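PDB 6A5K: histone-lysine N-methyltransferase, H3 lysine-9 specific SUVH6 from Arabidopsis thaliana, which probably methylates histone H3 with S-adenosylmethionine as methyl donor, and probably reads methylated DNA through its SRA domain. Local coordinates for residues Met100-Ala105 with Lys167-Arg172; Leu159-Ser164 with Phe213-Arg218; Ser390-Glu393 with Gly397-Glu400; Ser437-Asp442 with Asp472-His477. The protein carries 1 engineered substitution. All coordinates share one frame; numbering follows the deposited sequence.

Contact 1: residues Met100-Ala105 with Lys167-Arg172; sequences MKYGKA and KQTPVR
Tyr102 packs against Lys167 and Thr169 in a contact made by van der Waals packing across the two segments. At the ring edge the aliphatic end of Lys167 runs past in the opposite direction: CE sits 3.7 Å from Tyr102 CD1, near the ring plane, and Lys167 CD is 3.9 Å from Tyr102 CE1. The lysine chain reaches there by bending at chi2 (-70°) and again at chi4 (-86°), and the second bend leaves NZ 3.8 Å from the methyl CB of Ala105. Thr169 comes from the opposite direction to Tyr102, its methyl CG2 lying obliquely 3.8 Å from Tyr102 CE2. Val107 touches Tyr102, Lys167 and Thr169 alike.

Two backbone hydrogen bonds close the turn of residues 100-105. Tyr102 N donates to Ala105 O at 2.6 Å, and Ala105 N returns a bond to Tyr102 O at 2.8 Å, giving a type II' turn in which Gly103 takes the positive phi that favours glycine. The CB atoms of Tyr102 and Ala105 both point toward residues 167-172. The arrangement is that of a two-residue beta-hairpin, joining strands 97-102 and 105-113, folded against the C-terminal end of a helix in the SRA domain.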
loop_
_atom_site.group_PDB
_atom_site.type_symbol
_atom_site.label_atom_id
_atom_site.label_comp_id
_atom_site.label_asym_id
_atom_site.label_seq_id
_atom_site.Cartn_x
_atom_site.Cartn_y
_atom_site.Cartn_z
HETATM N N MSE A 100 29.224 -7.130 7.662
HETATM C CA MSE A 100 30.206 -6.220 7.097
HETATM C C MSE A 100 31.463 -6.209 7.950
HETATM O O MSE A 100 31.437 -6.591 9.121
HETATM C CB MSE A 100 29.628 -4.805 6.972
HETATM C CG MSE A 100 29.655 -3.987 8.253
HETATM SE SE MSE A 100 28.829 -2.202 8.070
HETATM C CE MSE A 100 29.676 -1.381 9.623
ATOM N N LYS A 101 32.560 -5.777 7.342
ATOM C CA LYS A 101 33.829 -5.620 8.033
ATOM C C LYS A 101 33.668 -4.626 9.182
ATOM O O LYS A 101 33.017 -3.596 9.031
ATOM C CB LYS A 101 34.900 -5.157 7.040
ATOM C CG LYS A 101 36.322 -5.229 7.529
ATOM C CD LYS A 101 37.301 -4.949 6.391
ATOM C CE LYS A 101 38.704 -5.432 6.744
ATOM N NZ LYS A 101 39.576 -5.584 5.543
ATOM N N TYR A 102 34.234 -4.954 10.338
ATOM C CA TYR A 102 34.176 -4.063 11.493
ATOM C C TYR A 102 35.463 -4.183 12.284
ATOM O O TYR A 102 35.658 -5.160 13.004
ATOM C CB TYR A 102 32.978 -4.391 12.385
ATOM C CG TYR A 102 32.778 -3.414 13.521
ATOM C CD1 TYR A 102 33.450 -3.559 14.723
ATOM C CD2 TYR A 102 31.905 -2.349 13.389
ATOM C CE1 TYR A 102 33.265 -2.663 15.759
ATOM C CE2 TYR A 102 31.708 -1.456 14.418
ATOM C CZ TYR A 102 32.390 -1.611 15.596
ATOM O OH TYR A 102 32.192 -0.709 16.614
ATOM N N GLY A 103 36.333 -3.188 12.157
ATOM C CA GLY A 103 37.668 -3.287 12.720
ATOM C C GLY A 103 38.382 -4.449 12.058
ATOM O O GLY A 103 38.434 -4.526 10.831
ATOM N N LYS A 104 38.915 -5.357 12.869
ATOM C CA LYS A 104 39.551 -6.569 12.366
ATOM C C LYS A 104 38.540 -7.686 12.185
ATOM O O LYS A 104 38.865 -8.758 11.678
ATOM C CB LYS A 104 40.647 -7.044 13.317
ATOM C CG LYS A 104 41.880 -6.177 13.365
ATOM C CD LYS A 104 42.895 -6.808 14.298
ATOM C CE LYS A 104 44.249 -6.149 14.193
ATOM N NZ LYS A 104 44.816 -6.233 12.817
ATOM N N ALA A 105 37.312 -7.434 12.613
ATOM C CA ALA A 105 36.297 -8.467 12.608
ATOM C C ALA A 105 35.207 -8.204 11.575
ATOM O O ALA A 105 35.319 -7.309 10.731
ATOM C CB ALA A 105 35.683 -8.591 13.993
ATOM N N LYS A 167 30.822 -6.979 20.163
ATOM C CA LYS A 167 30.906 -5.559 19.822
ATOM C C LYS A 167 29.666 -4.774 20.260
ATOM O O LYS A 167 29.707 -3.545 20.367
ATOM C CB LYS A 167 31.131 -5.382 18.317
ATOM C CG LYS A 167 32.320 -6.153 17.770
ATOM C CD LYS A 167 33.630 -5.572 18.257
ATOM C CE LYS A 167 34.750 -5.870 17.276
ATOM N NZ LYS A 167 35.367 -7.200 17.538
ATOM N N GLN A 168 28.575 -5.492 20.519
ATOM C CA GLN A 168 27.291 -4.877 20.857
ATOM C C GLN A 168 26.885 -3.846 19.812
ATOM O O GLN A 168 26.442 -2.745 20.134
ATOM C CB GLN A 168 27.339 -4.255 22.253
ATOM C CG GLN A 168 27.271 -5.296 23.361
ATOM C CD GLN A 168 25.965 -6.076 23.332
ATOM O OE1 GLN A 168 24.893 -5.525 23.586
ATOM N NE2 GLN A 168 26.050 -7.363 23.003
ATOM N N THR A 169 27.051 -4.228 18.553
ATOM C CA THR A 169 26.641 -3.408 17.421
ATOM C C THR A 169 25.221 -3.772 16.984
ATOM O O THR A 169 24.804 -4.921 17.123
ATOM C CB THR A 169 27.615 -3.579 16.246
ATOM O OG1 THR A 169 27.912 -4.971 16.083
ATOM C CG2 THR A 169 28.909 -2.825 16.517
ATOM N N PRO A 170 24.470 -2.790 16.455
ATOM C CA PRO A 170 23.064 -3.041 16.119
ATOM C C PRO A 170 22.875 -3.979 14.920
ATOM O O PRO A 170 23.726 -4.050 14.029
ATOM C CB PRO A 170 22.527 -1.639 15.804
ATOM C CG PRO A 170 23.723 -0.898 15.296
ATOM C CD PRO A 170 24.877 -1.410 16.127
ATOM N N VAL A 171 21.754 -4.693 14.920
ATOM C CA VAL A 171 21.395 -5.604 13.842
ATOM C C VAL A 171 19.969 -5.294 13.379
ATOM O O VAL A 171 19.041 -5.275 14.193
ATOM C CB VAL A 171 21.483 -7.087 14.292
ATOM C CG1 VAL A 171 21.033 -8.029 13.169
ATOM C CG2 VAL A 171 22.897 -7.431 14.758
ATOM N N ARG A 172 19.786 -5.045 12.086
ATOM C CA ARG A 172 18.431 -4.855 11.567
ATOM C C ARG A 172 17.711 -6.194 11.483
ATOM O O ARG A 172 18.241 -7.157 10.936
ATOM C CB ARG A 172 18.445 -4.183 10.189
ATOM C CG ARG A 172 18.849 -2.722 10.206
ATOM C CD ARG A 172 18.766 -2.086 8.806
ATOM N NE ARG A 172 19.654 -2.751 7.854
ATOM C CZ ARG A 172 20.962 -2.527 7.760
ATOM N NH1 ARG A 172 21.551 -1.661 8.572
ATOM N NH2 ARG A 172 21.687 -3.185 6.864
#

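Contact 2: residues Leu159-Ser164 with Phe213-Arg218; sequences LALATS and FKFQLR
The carbonyl oxygen of Leu159 is gripped twice by Thr163, one helical turn on: the backbone N at 2.9 Å and OG1 at 2.8 Å reach it from opposite faces of the carbonyl plane, so the threonine hydroxyl is satisfied within the helix. A different side of this turn of helix carries the contact, with Leu161 and Ala162 against Phe215. Leu161 CD2 stands 3.6 Å from the centroid of the Phe215 ring and 12° off its normal, a well-centred CH-pi contact over one face. With CG anti to the backbone N (chi1 -157°), the leucine also brings its own CG to 3.8 Å from Phe215 CD2, while Leu161 CB lies 3.8 Å from Phe215 CE2. The same CE2 of Phe215 comes obliquely within 3.7 Å of Ala162 N, and the alanine methyl CB is looser, 4.3 Å from Phe215 CE2.

Reducing Phe215 to a valine takes the ring away and would probably open a gap beneath Leu161 CD2 and beside Ala162. Tyr129 and Ala108 also touch Leu161, and Leu154 touches Ala162. All three residues that meet are buried, as expected of the hydrophobic interior of the SRA domain, where helix 156-167 packs on strand 211-219 of a mixed sheet.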
loop_
_atom_site.group_PDB
_atom_site.type_symbol
_atom_site.label_atom_id
_atom_site.label_comp_id
_atom_site.label_asym_id
_atom_site.label_seq_id
_atom_site.Cartn_x
_atom_site.Cartn_y
_atom_site.Cartn_z
ATOM N N LEU A 159 29.347 -16.531 12.360
ATOM C CA LEU A 159 30.470 -15.932 13.079
ATOM C C LEU A 159 30.277 -14.430 13.245
ATOM O O LEU A 159 30.609 -13.866 14.284
ATOM C CB LEU A 159 31.794 -16.215 12.353
ATOM C CG LEU A 159 33.064 -15.644 12.994
ATOM C CD1 LEU A 159 33.260 -16.206 14.395
ATOM C CD2 LEU A 159 34.282 -15.931 12.135
ATOM N N ALA A 160 29.734 -13.779 12.218
ATOM C CA ALA A 160 29.497 -12.341 12.284
ATOM C C ALA A 160 28.455 -12.014 13.349
ATOM O O ALA A 160 28.605 -11.056 14.115
ATOM C CB ALA A 160 29.052 -11.811 10.932
ATOM N N LEU A 161 27.392 -12.813 13.382
ATOM C CA LEU A 161 26.328 -12.613 14.357
ATOM C C LEU A 161 26.873 -12.845 15.765
ATOM O O LEU A 161 26.528 -12.120 16.701
ATOM C CB LEU A 161 25.150 -13.544 14.057
ATOM C CG LEU A 161 23.746 -13.206 14.565
ATOM C CD1 LEU A 161 23.368 -11.746 14.313
ATOM C CD2 LEU A 161 22.726 -14.149 13.924
ATOM N N ALA A 162 27.741 -13.848 15.906
ATOM C CA ALA A 162 28.395 -14.108 17.185
ATOM C C ALA A 162 29.270 -12.926 17.610
ATOM O O ALA A 162 29.300 -12.552 18.781
ATOM C CB ALA A 162 29.219 -15.380 17.108
ATOM N N THR A 163 29.971 -12.331 16.650
ATOM C CA THR A 163 30.836 -11.188 16.924
ATOM C C THR A 163 30.028 -9.952 17.317
ATOM O O THR A 163 30.486 -9.114 18.108
ATOM C CB THR A 163 31.722 -10.873 15.702
ATOM O OG1 THR A 163 32.454 -12.050 15.337
ATOM C CG2 THR A 163 32.703 -9.736 15.996
ATOM N N SER A 164 28.816 -9.844 16.774
ATOM C CA SER A 164 27.913 -8.757 17.157
ATOM C C SER A 164 27.695 -8.706 18.669
ATOM O O SER A 164 27.535 -7.631 19.242
ATOM C CB SER A 164 26.560 -8.892 16.444
ATOM O OG SER A 164 26.661 -8.548 15.072
ATOM N N PHE A 213 23.281 -23.468 15.194
ATOM C CA PHE A 213 23.481 -22.333 16.087
ATOM C C PHE A 213 22.192 -21.547 16.280
ATOM O O PHE A 213 21.434 -21.338 15.332
ATOM C CB PHE A 213 24.576 -21.403 15.554
ATOM C CG PHE A 213 25.939 -22.019 15.551
ATOM C CD1 PHE A 213 26.430 -22.651 14.418
ATOM C CD2 PHE A 213 26.731 -21.979 16.686
ATOM C CE1 PHE A 213 27.690 -23.224 14.421
ATOM C CE2 PHE A 213 27.992 -22.553 16.694
ATOM C CZ PHE A 213 28.471 -23.175 15.561
ATOM N N LYS A 214 21.956 -21.109 17.512
ATOM C CA LYS A 214 20.817 -20.258 17.818
ATOM C C LYS A 214 21.298 -19.013 18.557
ATOM O O LYS A 214 22.248 -19.074 19.333
ATOM C CB LYS A 214 19.780 -21.015 18.647
ATOM C CG LYS A 214 19.190 -22.220 17.928
ATOM C CD LYS A 214 17.687 -22.301 18.119
ATOM C CE LYS A 214 17.089 -23.421 17.285
ATOM N NZ LYS A 214 15.598 -23.398 17.313
ATOM N N PHE A 215 20.633 -17.890 18.308
ATOM C CA PHE A 215 21.047 -16.590 18.823
ATOM C C PHE A 215 19.863 -15.922 19.509
ATOM O O PHE A 215 18.742 -15.992 19.013
ATOM C CB PHE A 215 21.567 -15.688 17.686
ATOM C CG PHE A 215 22.715 -16.278 16.909
ATOM C CD1 PHE A 215 22.484 -17.201 15.895
ATOM C CD2 PHE A 215 24.022 -15.893 17.176
ATOM C CE1 PHE A 215 23.537 -17.740 15.173
ATOM C CE2 PHE A 215 25.083 -16.425 16.459
ATOM C CZ PHE A 215 24.840 -17.354 15.458
ATOM N N GLN A 216 20.097 -15.275 20.644
ATOM C CA GLN A 216 19.043 -14.476 21.256
ATOM C C GLN A 216 19.314 -12.997 21.029
ATOM O O GLN A 216 20.389 -12.507 21.350
ATOM C CB GLN A 216 18.918 -14.767 22.755
ATOM C CG GLN A 216 17.960 -13.830 23.471
ATOM C CD GLN A 216 17.749 -14.211 24.916
ATOM O OE1 GLN A 216 17.204 -15.271 25.211
ATOM N NE2 GLN A 216 18.178 -13.349 25.826
ATOM N N LEU A 217 18.336 -12.298 20.466
ATOM C CA LEU A 217 18.436 -10.862 20.241
ATOM C C LEU A 217 17.379 -10.129 21.055
ATOM O O LEU A 217 16.297 -10.660 21.301
ATOM C CB LEU A 217 18.275 -10.521 18.757
ATOM C CG LEU A 217 19.305 -11.062 17.760
ATOM C CD1 LEU A 217 19.012 -12.513 17.388
ATOM C CD2 LEU A 217 19.375 -10.188 16.510
ATOM N N ARG A 218 17.698 -8.908 21.473
ATOM C CA ARG A 218 16.750 -8.083 22.210
ATOM C C ARG A 218 16.643 -6.705 21.565
ATOM O O ARG A 218 17.650 -6.071 21.242
ATOM C CB ARG A 218 17.153 -7.957 23.686
ATOM C CG ARG A 218 16.145 -7.183 24.527
ATOM C CD ARG A 218 16.609 -7.035 25.976
ATOM N NE ARG A 218 16.830 -8.328 26.619
ATOM C CZ ARG A 218 15.904 -8.993 27.303
ATOM N NH1 ARG A 218 14.684 -8.490 27.433
ATOM N NH2 ARG A 218 16.195 -10.163 27.854
#

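Contact 3: residues Ser390-Glu393 with Gly397-Glu400; sequences SEAE and GNDE. With SAM (S-adenosylmethionine), chain F.
The flat carboxamide of Asn398 meets the backbone oxygen of Ala392 in its own plane, the oxygen lying only 2° out of it. ND2 of Asn398 donates to Ala392 O over 3.1 Å with an N-H...O angle of 164°, and the donor arrives in the carbonyl plane on a lone pair. Asn398 CG sits between the backbone N and the carbonyl carbon (chi1 65°), which turns the amide toward the helix. ND2 is also hydrogen-bonded to Asp442, so its two partners are a helix carbonyl and a carboxylate. A leucine in place of Asn398 has no N-H to give and would probably leave Ala392 O and the carboxylate of Asp442 each without this donor.

The second flat group, the carboxylate of Glu400, reaches S-adenosylmethionine through OE2. This oxygen accepts from both ribose hydroxyls, O2' and O3' of SAM, each at 2.8 Å, so one atom holds the diol. Trp365, Tyr401, Asn454, His455 and Phe516 are also hydrogen-bonded to the cofactor.

Helix 389-394 follows strand 385-388, and residues 397-400 lead into strand 402-406. These are the outer strands of a three-stranded antiparallel sheet, and Asp442 belongs to strand 436-442 between them.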
loop_
_atom_site.group_PDB
_atom_site.type_symbol
_atom_site.label_atom_id
_atom_site.label_comp_id
_atom_site.label_asym_id
_atom_site.label_seq_id
_atom_site.Cartn_x
_atom_site.Cartn_y
_atom_site.Cartn_z
ATOM N N SER A 390 -21.276 24.484 -9.239
ATOM C CA SER A 390 -21.935 25.700 -8.755
ATOM C C SER A 390 -22.911 25.407 -7.616
ATOM O O SER A 390 -23.036 26.189 -6.671
ATOM C CB SER A 390 -22.665 26.405 -9.901
ATOM O OG SER A 390 -23.753 25.624 -10.364
ATOM N N GLU A 391 -23.594 24.272 -7.702
ATOM C CA GLU A 391 -24.501 23.861 -6.643
ATOM C C GLU A 391 -23.753 23.490 -5.357
ATOM O O GLU A 391 -24.173 23.866 -4.263
ATOM C CB GLU A 391 -25.361 22.687 -7.102
ATOM C CG GLU A 391 -26.440 22.295 -6.102
ATOM C CD GLU A 391 -27.381 23.447 -5.782
ATOM O OE1 GLU A 391 -27.705 24.229 -6.704
ATOM O OE2 GLU A 391 -27.797 23.572 -4.611
ATOM N N ALA A 392 -22.654 22.745 -5.485
ATOM C CA ALA A 392 -21.853 22.388 -4.311
ATOM C C ALA A 392 -21.299 23.643 -3.657
ATOM O O ALA A 392 -21.254 23.746 -2.428
ATOM C CB ALA A 392 -20.714 21.433 -4.691
ATOM N N GLU A 393 -20.882 24.600 -4.480
ATOM C CA GLU A 393 -20.315 25.836 -3.956
ATOM C C GLU A 393 -21.377 26.651 -3.219
ATOM O O GLU A 393 -21.123 27.157 -2.124
ATOM C CB GLU A 393 -19.685 26.672 -5.074
ATOM C CG GLU A 393 -18.886 27.868 -4.559
ATOM C CD GLU A 393 -18.447 28.812 -5.666
ATOM O OE1 GLU A 393 -17.856 29.866 -5.346
ATOM O OE2 GLU A 393 -18.685 28.501 -6.854
ATOM N N GLY A 397 -21.971 24.779 4.562
ATOM C CA GLY A 397 -21.503 23.831 5.555
ATOM C C GLY A 397 -20.878 22.560 5.017
ATOM O O GLY A 397 -20.695 21.599 5.764
ATOM N N ASN A 398 -20.532 22.544 3.735
ATOM C CA ASN A 398 -20.064 21.303 3.122
ATOM C C ASN A 398 -18.627 21.340 2.612
ATOM O O ASN A 398 -18.146 20.355 2.042
ATOM C CB ASN A 398 -20.996 20.906 1.969
ATOM C CG ASN A 398 -20.965 21.900 0.819
ATOM O OD1 ASN A 398 -20.392 22.983 0.934
ATOM N ND2 ASN A 398 -21.591 21.535 -0.297
ATOM N N ASP A 399 -17.934 22.451 2.835
ATOM C CA ASP A 399 -16.665 22.692 2.150
ATOM C C ASP A 399 -15.590 21.675 2.515
ATOM O O ASP A 399 -14.685 21.429 1.724
ATOM C CB ASP A 399 -16.150 24.104 2.443
ATOM C CG ASP A 399 -15.537 24.233 3.825
ATOM O OD1 ASP A 399 -16.239 24.701 4.744
ATOM O OD2 ASP A 399 -14.347 23.881 3.993
ATOM N N GLU A 400 -15.685 21.084 3.703
ATOM C CA GLU A 400 -14.657 20.147 4.144
ATOM C C GLU A 400 -14.872 18.735 3.607
ATOM O O GLU A 400 -14.030 17.867 3.812
ATOM C CB GLU A 400 -14.572 20.120 5.671
ATOM C CG GLU A 400 -13.941 21.371 6.258
ATOM C CD GLU A 400 -13.646 21.237 7.737
ATOM O OE1 GLU A 400 -14.601 21.092 8.527
ATOM O OE2 GLU A 400 -12.453 21.266 8.104
HETATM N N SAM F . -10.321 14.946 9.429
HETATM C CA SAM F . -11.695 14.985 8.894
HETATM C C SAM F . -12.769 14.741 9.955
HETATM O O SAM F . -13.958 14.612 9.629
HETATM O OXT SAM F . -12.476 14.660 11.151
HETATM C CB SAM F . -11.854 13.976 7.757
HETATM C CG SAM F . -11.263 14.508 6.459
HETATM S SD SAM F . -12.278 15.902 5.912
HETATM C CE SAM F . -12.686 15.309 4.276
HETATM C "C5'" SAM F . -11.103 17.179 5.434
HETATM C "C4'" SAM F . -10.698 18.012 6.633
HETATM O "O4'" SAM F . -9.787 17.280 7.442
HETATM C "C3'" SAM F . -9.979 19.277 6.204
HETATM O "O3'" SAM F . -10.887 20.334 6.000
HETATM C "C2'" SAM F . -9.086 19.528 7.391
HETATM O "O2'" SAM F . -9.865 20.127 8.403
HETATM C "C1'" SAM F . -8.742 18.132 7.862
HETATM N N9 SAM F . -7.476 17.691 7.240
HETATM C C8 SAM F . -7.295 16.661 6.357
HETATM N N7 SAM F . -5.978 16.595 6.026
HETATM C C5 SAM F . -5.320 17.584 6.678
HETATM C C6 SAM F . -3.987 17.976 6.710
HETATM N N6 SAM F . -3.062 17.333 5.994
HETATM N N1 SAM F . -3.620 19.059 7.479
HETATM C C2 SAM F . -4.563 19.735 8.229
HETATM N N3 SAM F . -5.885 19.336 8.203
HETATM C C4 SAM F . -6.256 18.277 7.448
#

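Contact 4: residues Ser437-Asp442 with Asp472-His477; sequences SGFTID and DSRIPH
An ST turn at Ser437, next to the corner the chain turns at Gly438 in the SET domain, meets a type I beta turn, Asp472-Ile475, which itself holds an Asx turn. Ser437 OG links the two. It donates to Arg474 O over 2.7 Å in the carbonyl plane, and accepts from Phe439 N at 3.0 Å, which closes the ST turn. With OG anti to the backbone N (chi1 161°), the hydroxyl also sits in plane at the edge of the Phe439 ring.

That ring carries the apolar part. Ile475 CG2 lies over one of its faces, 3.6 Å from Phe439 CG and offset toward the rim, a CH-pi contact. Next to it, Arg474 CB is 3.9 Å from Phe439 CE1. Farther along, Phe439 CZ stands over a face of the Arg474 guanidinium, the two planes 73° apart.

Asp472 fixes the rotation of that guanidinium by a side-on grip in its plane: Arg474 NE reaches OD1 of Asp472 at 2.9 Å and Arg474 NH2 reaches OD2 of Asp472 at 2.7 Å, both on syn lone pairs and almost straight. The same OD1 takes Arg474 N from its anti side, somewhat out of the carboxylate plane, forming the Asx turn.

Strand 436-442 runs between 385-388 and 402-406. Ile475 touches Leu386 and Pro476 touches Ile405, one on each flanking strand, before the chain enters strand 477-482 of the four-stranded mixed sheet.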
loop_
_atom_site.group_PDB
_atom_site.type_symbol
_atom_site.label_atom_id
_atom_site.label_comp_id
_atom_site.label_asym_id
_atom_site.label_seq_id
_atom_site.Cartn_x
_atom_site.Cartn_y
_atom_site.Cartn_z
ATOM N N SER A 437 -13.912 18.064 -15.363
ATOM C CA SER A 437 -15.323 17.797 -15.093
ATOM C C SER A 437 -15.980 18.999 -14.417
ATOM O O SER A 437 -15.327 19.754 -13.702
ATOM C CB SER A 437 -15.474 16.548 -14.217
ATOM O OG SER A 437 -16.748 16.502 -13.589
ATOM N N GLY A 438 -17.276 19.175 -14.640
ATOM C CA GLY A 438 -17.997 20.246 -13.982
ATOM C C GLY A 438 -18.739 19.755 -12.754
ATOM O O GLY A 438 -19.680 20.405 -12.287
ATOM N N PHE A 439 -18.324 18.610 -12.221
ATOM C CA PHE A 439 -19.053 18.011 -11.105
ATOM C C PHE A 439 -18.205 17.718 -9.873
ATOM O O PHE A 439 -16.993 17.536 -9.958
ATOM C CB PHE A 439 -19.748 16.731 -11.566
ATOM C CG PHE A 439 -20.834 16.979 -12.581
ATOM C CD1 PHE A 439 -20.519 17.142 -13.921
ATOM C CD2 PHE A 439 -22.159 17.082 -12.190
ATOM C CE1 PHE A 439 -21.508 17.382 -14.857
ATOM C CE2 PHE A 439 -23.153 17.322 -13.122
ATOM C CZ PHE A 439 -22.827 17.476 -14.453
ATOM N N THR A 440 -18.884 17.661 -8.731
ATOM C CA THR A 440 -18.260 17.501 -7.421
ATOM C C THR A 440 -19.088 16.521 -6.597
ATOM O O THR A 440 -20.313 16.465 -6.740
ATOM C CB THR A 440 -18.152 18.867 -6.689
ATOM O OG1 THR A 440 -17.215 19.704 -7.377
ATOM C CG2 THR A 440 -17.712 18.708 -5.222
ATOM N N ILE A 441 -18.428 15.734 -5.757
ATOM C CA ILE A 441 -19.133 14.854 -4.838
ATOM C C ILE A 441 -19.174 15.495 -3.454
ATOM O O ILE A 441 -18.132 15.800 -2.871
ATOM C CB ILE A 441 -18.470 13.462 -4.743
ATOM C CG1 ILE A 441 -18.334 12.827 -6.127
ATOM C CG2 ILE A 441 -19.283 12.556 -3.841
ATOM C CD1 ILE A 441 -17.262 11.762 -6.197
ATOM N N ASP A 442 -20.385 15.715 -2.949
ATOM C CA ASP A 442 -20.602 16.324 -1.644
ATOM C C ASP A 442 -20.918 15.230 -0.635
ATOM O O ASP A 442 -21.995 14.638 -0.675
ATOM C CB ASP A 442 -21.743 17.347 -1.719
ATOM C CG ASP A 442 -22.010 18.054 -0.387
ATOM O OD1 ASP A 442 -21.445 17.661 0.652
ATOM O OD2 ASP A 442 -22.805 19.018 -0.383
ATOM N N ASP A 472 -20.825 7.959 -18.600
ATOM C CA ASP A 472 -20.804 9.406 -18.467
ATOM C C ASP A 472 -19.482 9.839 -17.831
ATOM O O ASP A 472 -19.322 9.804 -16.607
ATOM C CB ASP A 472 -22.000 9.891 -17.644
ATOM C CG ASP A 472 -22.215 11.394 -17.754
ATOM O OD1 ASP A 472 -21.234 12.128 -17.987
ATOM O OD2 ASP A 472 -23.369 11.842 -17.597
ATOM N N SER A 473 -18.537 10.241 -18.676
ATOM C CA SER A 473 -17.190 10.595 -18.232
ATOM C C SER A 473 -17.142 11.884 -17.414
ATOM O O SER A 473 -16.128 12.196 -16.799
ATOM C CB SER A 473 -16.263 10.713 -19.442
ATOM O OG SER A 473 -16.838 11.530 -20.440
ATOM N N ARG A 474 -18.231 12.642 -17.413
ATOM C CA ARG A 474 -18.301 13.827 -16.571
ATOM C C ARG A 474 -18.355 13.437 -15.104
ATOM O O ARG A 474 -17.941 14.200 -14.227
ATOM C CB ARG A 474 -19.532 14.666 -16.902
ATOM C CG ARG A 474 -19.662 15.080 -18.342
ATOM C CD ARG A 474 -21.002 15.792 -18.529
ATOM N NE ARG A 474 -22.113 14.890 -18.235
ATOM C CZ ARG A 474 -23.380 15.273 -18.101
ATOM N NH1 ARG A 474 -23.713 16.556 -18.233
ATOM N NH2 ARG A 474 -24.317 14.372 -17.838
ATOM N N ILE A 475 -18.903 12.256 -14.842
ATOM C CA ILE A 475 -19.145 11.821 -13.472
ATOM C C ILE A 475 -18.672 10.388 -13.229
ATOM O O ILE A 475 -19.462 9.505 -12.891
ATOM C CB ILE A 475 -20.639 11.950 -13.115
ATOM C CG1 ILE A 475 -21.513 11.327 -14.209
ATOM C CG2 ILE A 475 -21.005 13.417 -12.937
ATOM C CD1 ILE A 475 -22.939 11.081 -13.787
ATOM N N PRO A 476 -17.363 10.153 -13.389
ATOM C CA PRO A 476 -16.849 8.817 -13.095
ATOM C C PRO A 476 -16.911 8.520 -11.603
ATOM O O PRO A 476 -17.000 9.447 -10.785
ATOM C CB PRO A 476 -15.403 8.889 -13.582
ATOM C CG PRO A 476 -15.032 10.327 -13.390
ATOM C CD PRO A 476 -16.283 11.092 -13.743
ATOM N N HIS A 477 -16.891 7.238 -11.257
ATOM C CA HIS A 477 -16.704 6.826 -9.875
ATOM C C HIS A 477 -15.298 7.206 -9.433
ATOM O O HIS A 477 -14.339 7.018 -10.183
ATOM C CB HIS A 477 -16.918 5.319 -9.716
ATOM C CG HIS A 477 -18.313 4.874 -10.012
ATOM N ND1 HIS A 477 -19.311 4.869 -9.062
ATOM C CD2 HIS A 477 -18.881 4.419 -11.156
ATOM C CE1 HIS A 477 -20.435 4.437 -9.608
ATOM N NE2 HIS A 477 -20.199 4.159 -10.878
#

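In the fold
From the N terminus, contact 1 opens first, at the hairpin 100-105, and closes at 167-172. Contact 2 opens at 159-164, before that closure, and ends at 213-218, so the two cross. They share helix 156-167 and touch, Ala105 packing on Thr163, which ties the hairpin and strand 211-219 to one helix of the SRA domain. The chain then passes to the SET domain on the opposite side of the molecule, the centres of contacts 1 and 3 being about 59 Å apart. Contact 3 closes a short loop, and contact 4, following in series, closes a longer one; Asn398 and Asp442 join them directly, linking the cofactor-binding segment to the three-stranded sheet.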